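Local coordinates for protein alpha-1,4-endofucoidanase (PDB 6DLH) that hydrolyses internal alpha-1,4-fucosidic linkages of fucoidan as an endo-acting, retaining glycoside hydrolase of family 107, at residues A[642-648]-A[723-729]; A[542-546]-A[622-626]; A[90-94]-A[165-169]. One frame throughout, in Å; residues are numbered along the deposited sequence.

Interaction 1: A[642-648]-A[723-729]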
loop_
_atom_site.group_PDB
_atom_site.type_symbol
_atom_site.label_atom_id
_atom_site.label_comp_id
_atom_site.label_asym_id
_atom_site.label_seq_id
_atom_site.Cartn_x
_atom_site.Cartn_y
_atom_site.Cartn_z
ATOM N N ILE A 642 26.912 -3.296 -36.070
ATOM C CA ILE A 642 28.009 -2.911 -35.193
ATOM C C ILE A 642 27.480 -2.643 -33.785
ATOM O O ILE A 642 26.847 -1.617 -33.534
ATOM C CB ILE A 642 28.799 -1.701 -35.733
ATOM C CG1 ILE A 642 29.301 -1.919 -37.161
ATOM C CG2 ILE A 642 29.938 -1.355 -34.785
ATOM C CD1 ILE A 642 30.017 -0.717 -37.748
ATOM N N LEU A 643 27.777 -3.573 -32.871
ATOM C CA LEU A 643 27.541 -3.381 -31.451
ATOM C C LEU A 643 28.728 -2.626 -30.863
ATOM O O LEU A 643 29.760 -3.225 -30.563
ATOM C CB LEU A 643 27.347 -4.741 -30.770
ATOM C CG LEU A 643 25.908 -5.254 -30.712
ATOM C CD1 LEU A 643 25.430 -5.724 -32.081
ATOM C CD2 LEU A 643 25.768 -6.376 -29.692
ATOM N N ASN A 644 28.566 -1.303 -30.737
ATOM C CA ASN A 644 29.546 -0.437 -30.105
ATOM C C ASN A 644 29.393 -0.551 -28.587
ATOM O O ASN A 644 28.372 -0.147 -28.034
ATOM C CB ASN A 644 29.417 1.006 -30.605
ATOM C CG ASN A 644 30.623 1.864 -30.281
ATOM O OD1 ASN A 644 31.630 1.370 -29.774
ATOM N ND2 ASN A 644 30.533 3.152 -30.579
ATOM N N LEU A 645 30.420 -1.108 -27.929
ATOM C CA LEU A 645 30.365 -1.477 -26.522
ATOM C C LEU A 645 31.098 -0.449 -25.660
ATOM O O LEU A 645 31.543 0.586 -26.150
ATOM C CB LEU A 645 30.957 -2.881 -26.355
ATOM C CG LEU A 645 29.951 -4.009 -26.125
ATOM C CD1 LEU A 645 28.793 -3.948 -27.112
ATOM C CD2 LEU A 645 30.634 -5.369 -26.179
ATOM N N THR A 646 31.181 -0.739 -24.355
ATOM C CA THR A 646 31.770 0.157 -23.373
ATOM C C THR A 646 33.292 0.093 -23.472
ATOM O O THR A 646 33.859 -0.992 -23.610
ATOM C CB THR A 646 31.342 -0.228 -21.947
ATOM O OG1 THR A 646 29.923 -0.365 -21.917
ATOM C CG2 THR A 646 31.774 0.770 -20.895
ATOM N N ASP A 647 33.922 1.270 -23.362
ATOM C CA ASP A 647 35.366 1.429 -23.308
ATOM C C ASP A 647 35.993 0.439 -22.329
ATOM O O ASP A 647 35.403 0.096 -21.304
ATOM C CB ASP A 647 35.761 2.853 -22.907
ATOM C CG ASP A 647 35.468 3.889 -23.977
ATOM O OD1 ASP A 647 34.981 3.491 -25.058
ATOM O OD2 ASP A 647 35.735 5.089 -23.723
ATOM N N GLY A 648 37.200 -0.014 -22.684
ATOM C CA GLY A 648 38.081 -0.743 -21.789
ATOM C C GLY A 648 39.225 0.156 -21.323
ATOM O O GLY A 648 39.455 1.223 -21.895
ATOM N N GLU A 723 29.554 -7.541 -35.778
ATOM C CA GLU A 723 30.793 -6.942 -35.308
ATOM C C GLU A 723 30.584 -6.349 -33.909
ATOM O O GLU A 723 29.576 -5.687 -33.653
ATOM C CB GLU A 723 31.251 -5.869 -36.296
ATOM C CG GLU A 723 32.468 -5.098 -35.822
ATOM C CD GLU A 723 32.886 -3.928 -36.695
ATOM O OE1 GLU A 723 32.412 -3.847 -37.837
ATOM O OE2 GLU A 723 33.687 -3.097 -36.225
ATOM N N ILE A 724 31.552 -6.598 -33.014
ATOM C CA ILE A 724 31.638 -5.957 -31.708
ATOM C C ILE A 724 32.882 -5.065 -31.687
ATOM O O ILE A 724 33.977 -5.523 -31.999
ATOM C CB ILE A 724 31.658 -7.012 -30.577
ATOM C CG1 ILE A 724 30.267 -7.587 -30.280
ATOM C CG2 ILE A 724 32.287 -6.444 -29.312
ATOM C CD1 ILE A 724 29.726 -8.535 -31.326
ATOM N N LEU A 725 32.698 -3.796 -31.300
ATOM C CA LEU A 725 33.728 -2.768 -31.353
ATOM C C LEU A 725 33.924 -2.179 -29.954
ATOM O O LEU A 725 33.010 -1.568 -29.400
ATOM C CB LEU A 725 33.262 -1.702 -32.351
ATOM C CG LEU A 725 34.119 -0.441 -32.481
ATOM C CD1 LEU A 725 35.368 -0.717 -33.306
ATOM C CD2 LEU A 725 33.320 0.688 -33.122
ATOM N N ILE A 726 35.119 -2.388 -29.383
ATOM C CA ILE A 726 35.488 -1.874 -28.071
ATOM C C ILE A 726 36.705 -0.968 -28.225
ATOM O O ILE A 726 37.748 -1.403 -28.713
ATOM C CB ILE A 726 35.797 -3.014 -27.076
ATOM C CG1 ILE A 726 34.593 -3.922 -26.822
ATOM C CG2 ILE A 726 36.356 -2.451 -25.777
ATOM C CD1 ILE A 726 34.957 -5.272 -26.245
ATOM N N ASN A 727 36.562 0.282 -27.775
ATOM C CA ASN A 727 37.685 1.191 -27.625
ATOM C C ASN A 727 38.402 0.900 -26.306
ATOM O O ASN A 727 37.789 0.938 -25.240
ATOM C CB ASN A 727 37.231 2.651 -27.668
ATOM C CG ASN A 727 38.398 3.610 -27.714
ATOM O OD1 ASN A 727 39.546 3.180 -27.780
ATOM N ND2 ASN A 727 38.120 4.903 -27.690
ATOM N N VAL A 728 39.709 0.615 -26.392
ATOM C CA VAL A 728 40.537 0.389 -25.218
ATOM C C VAL A 728 41.333 1.664 -24.939
ATOM O O VAL A 728 42.149 2.067 -25.760
ATOM C CB VAL A 728 41.453 -0.842 -25.398
ATOM C CG1 VAL A 728 42.430 -1.016 -24.242
ATOM C CG2 VAL A 728 40.663 -2.125 -25.613
ATOM N N ILE A 729 41.073 2.298 -23.786
ATOM C CA ILE A 729 41.793 3.486 -23.348
ATOM C C ILE A 729 43.011 3.044 -22.539
ATOM O O ILE A 729 42.888 2.240 -21.614
ATOM C CB ILE A 729 40.889 4.422 -22.517
ATOM C CG1 ILE A 729 39.559 4.748 -23.204
ATOM C CG2 ILE A 729 41.633 5.684 -22.099
ATOM C CD1 ILE A 729 39.680 5.653 -24.410
HETATM O O HOH W 1 34.187 1.695 -26.685
#

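Interaction 2: A[542-546]-A[622-626]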
loop_
_atom_site.group_PDB
_atom_site.type_symbol
_atom_site.label_atom_id
_atom_site.label_comp_id
_atom_site.label_asym_id
_atom_site.label_seq_id
_atom_site.Cartn_x
_atom_site.Cartn_y
_atom_site.Cartn_z
ATOM N N ALA A 542 0.900 -9.410 -23.813
ATOM C CA ALA A 542 2.209 -9.659 -23.233
ATOM C C ALA A 542 3.284 -9.273 -24.246
ATOM O O ALA A 542 2.978 -9.017 -25.404
ATOM C CB ALA A 542 2.327 -11.113 -22.842
ATOM N N THR A 543 4.534 -9.215 -23.778
ATOM C CA THR A 543 5.701 -9.032 -24.625
ATOM C C THR A 543 6.716 -10.110 -24.263
ATOM O O THR A 543 6.944 -10.372 -23.082
ATOM C CB THR A 543 6.300 -7.632 -24.445
ATOM O OG1 THR A 543 5.269 -6.669 -24.666
ATOM C CG2 THR A 543 7.473 -7.358 -25.364
ATOM N N ALA A 544 7.302 -10.748 -25.285
ATOM C CA ALA A 544 8.320 -11.764 -25.074
ATOM C C ALA A 544 9.478 -11.159 -24.285
ATOM O O ALA A 544 9.849 -10.013 -24.519
ATOM C CB ALA A 544 8.796 -12.286 -26.405
ATOM N N LEU A 545 10.029 -11.941 -23.350
ATOM C CA LEU A 545 11.190 -11.543 -22.563
ATOM C C LEU A 545 10.849 -10.312 -21.721
ATOM O O LEU A 545 11.662 -9.400 -21.582
ATOM C CB LEU A 545 12.385 -11.281 -23.494
ATOM C CG LEU A 545 12.743 -12.403 -24.475
ATOM C CD1 LEU A 545 13.990 -12.049 -25.266
ATOM C CD2 LEU A 545 12.930 -13.736 -23.760
ATOM N N LYS A 546 9.625 -10.295 -21.183
ATOM C CA LYS A 546 9.161 -9.253 -20.281
ATOM C C LYS A 546 8.127 -9.864 -19.343
ATOM O O LYS A 546 7.242 -10.593 -19.786
ATOM C CB LYS A 546 8.582 -8.069 -21.063
ATOM C CG LYS A 546 8.233 -6.849 -20.222
ATOM C CD LYS A 546 7.684 -5.690 -21.025
ATOM C CE LYS A 546 7.381 -4.472 -20.176
ATOM N NZ LYS A 546 6.291 -4.733 -19.202
ATOM N N VAL A 622 0.958 -12.480 -27.330
ATOM C CA VAL A 622 2.367 -12.232 -27.065
ATOM C C VAL A 622 2.987 -11.551 -28.285
ATOM O O VAL A 622 2.938 -12.094 -29.384
ATOM C CB VAL A 622 3.115 -13.536 -26.734
ATOM C CG1 VAL A 622 4.620 -13.321 -26.646
ATOM C CG2 VAL A 622 2.586 -14.208 -25.478
ATOM N N ASP A 623 3.584 -10.371 -28.074
ATOM C CA ASP A 623 4.278 -9.638 -29.120
ATOM C C ASP A 623 5.768 -9.948 -29.048
ATOM O O ASP A 623 6.269 -10.342 -27.996
ATOM C CB ASP A 623 4.114 -8.126 -28.955
ATOM C CG ASP A 623 2.784 -7.560 -29.431
ATOM O OD1 ASP A 623 2.009 -8.305 -30.066
ATOM O OD2 ASP A 623 2.540 -6.367 -29.164
ATOM N N HIS A 624 6.462 -9.744 -30.176
ATOM C CA HIS A 624 7.910 -9.866 -30.244
ATOM C C HIS A 624 8.551 -8.655 -29.570
ATOM O O HIS A 624 7.952 -7.583 -29.519
ATOM C CB HIS A 624 8.378 -10.017 -31.702
ATOM C CG HIS A 624 8.226 -11.395 -32.261
ATOM N ND1 HIS A 624 8.790 -12.506 -31.659
ATOM C CD2 HIS A 624 7.586 -11.849 -33.362
ATOM C CE1 HIS A 624 8.498 -13.587 -32.357
ATOM N NE2 HIS A 624 7.757 -13.210 -33.408
ATOM N N VAL A 625 9.772 -8.848 -29.051
ATOM C CA VAL A 625 10.608 -7.763 -28.557
ATOM C C VAL A 625 10.811 -6.771 -29.698
ATOM O O VAL A 625 11.090 -7.174 -30.822
ATOM C CB VAL A 625 11.956 -8.297 -28.023
ATOM C CG1 VAL A 625 12.918 -7.181 -27.645
ATOM C CG2 VAL A 625 11.779 -9.267 -26.862
ATOM N N ALA A 626 10.656 -5.474 -29.403
ATOM C CA ALA A 626 10.793 -4.432 -30.411
ATOM C C ALA A 626 12.271 -4.135 -30.643
ATOM O O ALA A 626 13.108 -4.467 -29.804
ATOM C CB ALA A 626 10.050 -3.192 -29.975
HETATM O O HOH W 2 3.878 -5.688 -26.826
#

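Interaction 3: A[90-94]-A[165-169]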
loop_
_atom_site.group_PDB
_atom_site.type_symbol
_atom_site.label_atom_id
_atom_site.label_comp_id
_atom_site.label_asym_id
_atom_site.label_seq_id
_atom_site.Cartn_x
_atom_site.Cartn_y
_atom_site.Cartn_z
ATOM N N ILE A 90 10.944 12.567 -1.052
ATOM C CA ILE A 90 11.019 12.761 -2.493
ATOM C C ILE A 90 10.032 11.842 -3.213
ATOM O O ILE A 90 9.910 11.913 -4.432
ATOM C CB ILE A 90 12.457 12.582 -3.019
ATOM C CG1 ILE A 90 12.982 11.160 -2.790
ATOM C CG2 ILE A 90 13.381 13.641 -2.430
ATOM C CD1 ILE A 90 14.353 10.897 -3.386
ATOM N N PHE A 91 9.318 10.997 -2.457
ATOM C CA PHE A 91 8.334 10.092 -3.035
ATOM C C PHE A 91 6.922 10.620 -2.795
ATOM O O PHE A 91 5.943 9.919 -3.049
ATOM C CB PHE A 91 8.511 8.678 -2.469
ATOM C CG PHE A 91 9.900 8.121 -2.628
ATOM C CD1 PHE A 91 10.272 7.473 -3.796
ATOM C CD2 PHE A 91 10.843 8.265 -1.620
ATOM C CE1 PHE A 91 11.557 6.975 -3.950
ATOM C CE2 PHE A 91 12.130 7.771 -1.777
ATOM C CZ PHE A 91 12.481 7.127 -2.941
ATOM N N SER A 92 6.821 11.870 -2.334
ATOM C CA SER A 92 5.531 12.466 -2.018
ATOM C C SER A 92 4.584 12.524 -3.220
ATOM O O SER A 92 3.372 12.560 -3.018
ATOM C CB SER A 92 5.676 13.818 -1.362
ATOM O OG SER A 92 6.250 14.753 -2.258
ATOM N N PRO A 93 5.059 12.602 -4.490
ATOM C CA PRO A 93 4.162 12.500 -5.647
ATOM C C PRO A 93 3.494 11.140 -5.865
ATOM O O PRO A 93 2.381 11.074 -6.384
ATOM C CB PRO A 93 5.064 12.828 -6.852
ATOM C CG PRO A 93 6.237 13.569 -6.247
ATOM C CD PRO A 93 6.439 12.908 -4.900
ATOM N N THR A 94 4.179 10.060 -5.469
ATOM C CA THR A 94 3.703 8.712 -5.738
ATOM C C THR A 94 2.509 8.383 -4.841
ATOM O O THR A 94 2.644 8.344 -3.619
ATOM C CB THR A 94 4.845 7.699 -5.614
ATOM O OG1 THR A 94 5.195 7.589 -4.232
ATOM C CG2 THR A 94 6.049 8.079 -6.447
ATOM N N TYR A 165 9.919 9.355 -12.131
ATOM C CA TYR A 165 8.840 10.252 -12.511
ATOM C C TYR A 165 9.445 11.617 -12.842
ATOM O O TYR A 165 9.043 12.633 -12.274
ATOM C CB TYR A 165 7.754 10.287 -11.427
ATOM C CG TYR A 165 8.277 10.234 -10.011
ATOM C CD1 TYR A 165 8.664 9.029 -9.437
ATOM C CD2 TYR A 165 8.406 11.385 -9.245
ATOM C CE1 TYR A 165 9.169 8.966 -8.148
ATOM C CE2 TYR A 165 8.903 11.338 -7.951
ATOM C CZ TYR A 165 9.288 10.125 -7.401
ATOM O OH TYR A 165 9.792 10.060 -6.134
ATOM N N PRO A 166 10.402 11.682 -13.805
ATOM C CA PRO A 166 11.270 12.851 -13.987
ATOM C C PRO A 166 10.611 14.225 -14.091
ATOM O O PRO A 166 11.215 15.211 -13.679
ATOM C CB PRO A 166 12.058 12.530 -15.270
ATOM C CG PRO A 166 12.070 11.022 -15.316
ATOM C CD PRO A 166 10.709 10.623 -14.783
ATOM N N ASP A 167 9.382 14.291 -14.618
ATOM C CA ASP A 167 8.763 15.592 -14.838
ATOM C C ASP A 167 7.279 15.592 -14.480
ATOM O O ASP A 167 6.512 16.362 -15.053
ATOM C CB ASP A 167 9.053 16.145 -16.241
ATOM C CG ASP A 167 9.203 15.092 -17.329
ATOM O OD1 ASP A 167 8.201 14.416 -17.633
ATOM O OD2 ASP A 167 10.330 14.955 -17.860
ATOM N N VAL A 168 6.891 14.763 -13.501
ATOM C CA VAL A 168 5.522 14.754 -13.007
ATOM C C VAL A 168 5.253 16.037 -12.222
ATOM O O VAL A 168 4.160 16.598 -12.312
ATOM C CB VAL A 168 5.221 13.497 -12.167
ATOM C CG1 VAL A 168 4.117 13.736 -11.148
ATOM C CG2 VAL A 168 4.873 12.307 -13.044
ATOM N N SER A 169 6.251 16.483 -11.444
ATOM C CA SER A 169 6.114 17.694 -10.648
ATOM C C SER A 169 5.842 18.885 -11.567
ATOM O O SER A 169 4.889 19.643 -11.350
ATOM C CB SER A 169 7.318 17.917 -9.757
ATOM O OG SER A 169 7.279 17.065 -8.618
#

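Interaction 1: A[642-648]-A[723-729]
Ile642 and Glu723 run alongside each other, both directed the same way from the sheet. Ile642 CG1 is in van der Waals contact with Glu723 OE1 at 3.7 Å. The glutamate reaches this far because its chain is extended, with CG anti to the backbone N (chi1 175°). Leu725 continues the same face, where its CB meets Ile642 CG2 at 4.1 Å. On the other face, Leu643 stands beside Ile724. Leu645 packs obliquely against Ile724, its CD2 3.7 Å from Ile724 CG2, and turns its CB to Ile726 CG1 at 3.8 Å. Tyr654 and Tyr656 of strand 654-659 also touch Leu645.

The backbones run parallel. Leu643 gives its N-H to Glu723 O and receives that of Leu725, and Leu645 N donates to Leu725 O. Pairing resumes at Gly648, after a one-residue shift of register. There Gly648 N donates to Asn727 O, and Ile729 N donates to Gly648 O at 2.7 Å. Between the two paired stretches, a water accepts from Asn727 N and also binds Leu645 O and Asp647 OD1. Asp647 and Asn727 lie alongside each other, their carboxylate and amide planes 71° apart.

Strand 642-649 is the edge strand of its sheet, and 720-729 is its inner neighbour. Such a parallel pairing of the first and last strands is characteristic of many Ig-like domains, in keeping with the putative Ig domain here.

Interaction 2: A[542-546]-A[622-626]
Ala542 and Thr543 pair in parallel with Val622 and Asp623 at the ends of their strands. Both polar backbone atoms of Asp623 are used. Asp623 N donates to Ala542 O at 3.1 Å, from 42° above the carbonyl plane. Asp623 O accepts from Ala544 N at 2.9 Å, almost in line with the C=O bond.

A water bridges the side chains of Thr543 and Asp623. It donates to Asp623 OD2 at 2.8 Å and lies 2.8 Å from Thr543 OG1.

A type II turn from Thr543 to Lys546 bends the chain away, and contact becomes apolar. Leu545 crosses Val625 at about a right angle, with Leu545 CD1 3.9 Å from Val625 CG2. On the opposite face from Thr543 and Asp623, Ala542 CB meets Val622 CG2 at 4.1 Å.

Backbone bonds thus hold the strand ends together. The Tyr665 hydroxyl takes up His624 ND1 and Val625 N, while Phe667 only packs edge-to-face on the histidine. Tyr665 lies in the next Ig-like domain, so these bonds are consistent with a fixed junction between the two domains.

Interaction 3: A[90-94]-A[165-169]
A type I turn from Phe91 to Thr94, closed by the bond from Thr94 N to Phe91 O, meets the loop that leads into helix 168-176. In that loop Val168 N donates to Tyr165 O. The Tyr165 side chain reaches from it to the turn and to Ile90 just before.

Tyr165 carries the contact. Its CG lies between the backbone N and the carbonyl carbon (chi1 38°), and the ring extends toward the turn. Tyr165 OH donates to Ile90 O in a short bond of 2.5 Å. The acceptor lies at the ring's edge, in its plane, while the hydroxyl is tilted 33° from the carbonyl plane. Tyr165 OH also approaches Phe91 CD1 obliquely at 3.5 Å.

Thr94 CG2 stands over one face of the tyrosine, 4.1 Å from the Tyr165 ring centroid, in a CH-pi contact. Thr94 OG1 donates to Phe91 O at 2.7 Å, in the carbonyl plane and on a lone pair. Phe91 O thus accepts from both Thr94 N and OG1. The OG1 bond holds chi1 (70°), and so holds CG2 over the ring. Pro93 CG touches Tyr165 CE2 at 3.9 Å, and the two side chains cross at about a right angle.

Ser92 and Ser169 bond through OG to Asn152 O and Leu153 O, on the connection between strand 143-149 and helix 168-176. The contact joins the loop between strand 80-84 and helix 100-104 to the entry and first turn of helix 168-176. It belongs to the N-terminal, probably catalytic, domain, where both loops follow neighbouring strands of the seven-stranded parallel sheet.

How the interactions relate
Interactions 1 and 2 are equivalent pairings in two successive Ig-like domains. Each joins the first strand of a four-stranded sheet to the last, in parallel. Their centres are 28 Å apart and their nearest atoms about 13 Å, so they do not touch. Interaction 3 belongs to the N-terminal part with the seven-stranded parallel sheet. Its centre is 28 Å from that of interaction 2 and 36 Å from that of interaction 1. A weak, long ion pair from Lys546 to Asp115 links the segment 542-546 to that part. Only interaction 2 is near a metal site: the His624 side chain is about 10 Å from a calcium bound by Asp666 and Glu668, among others.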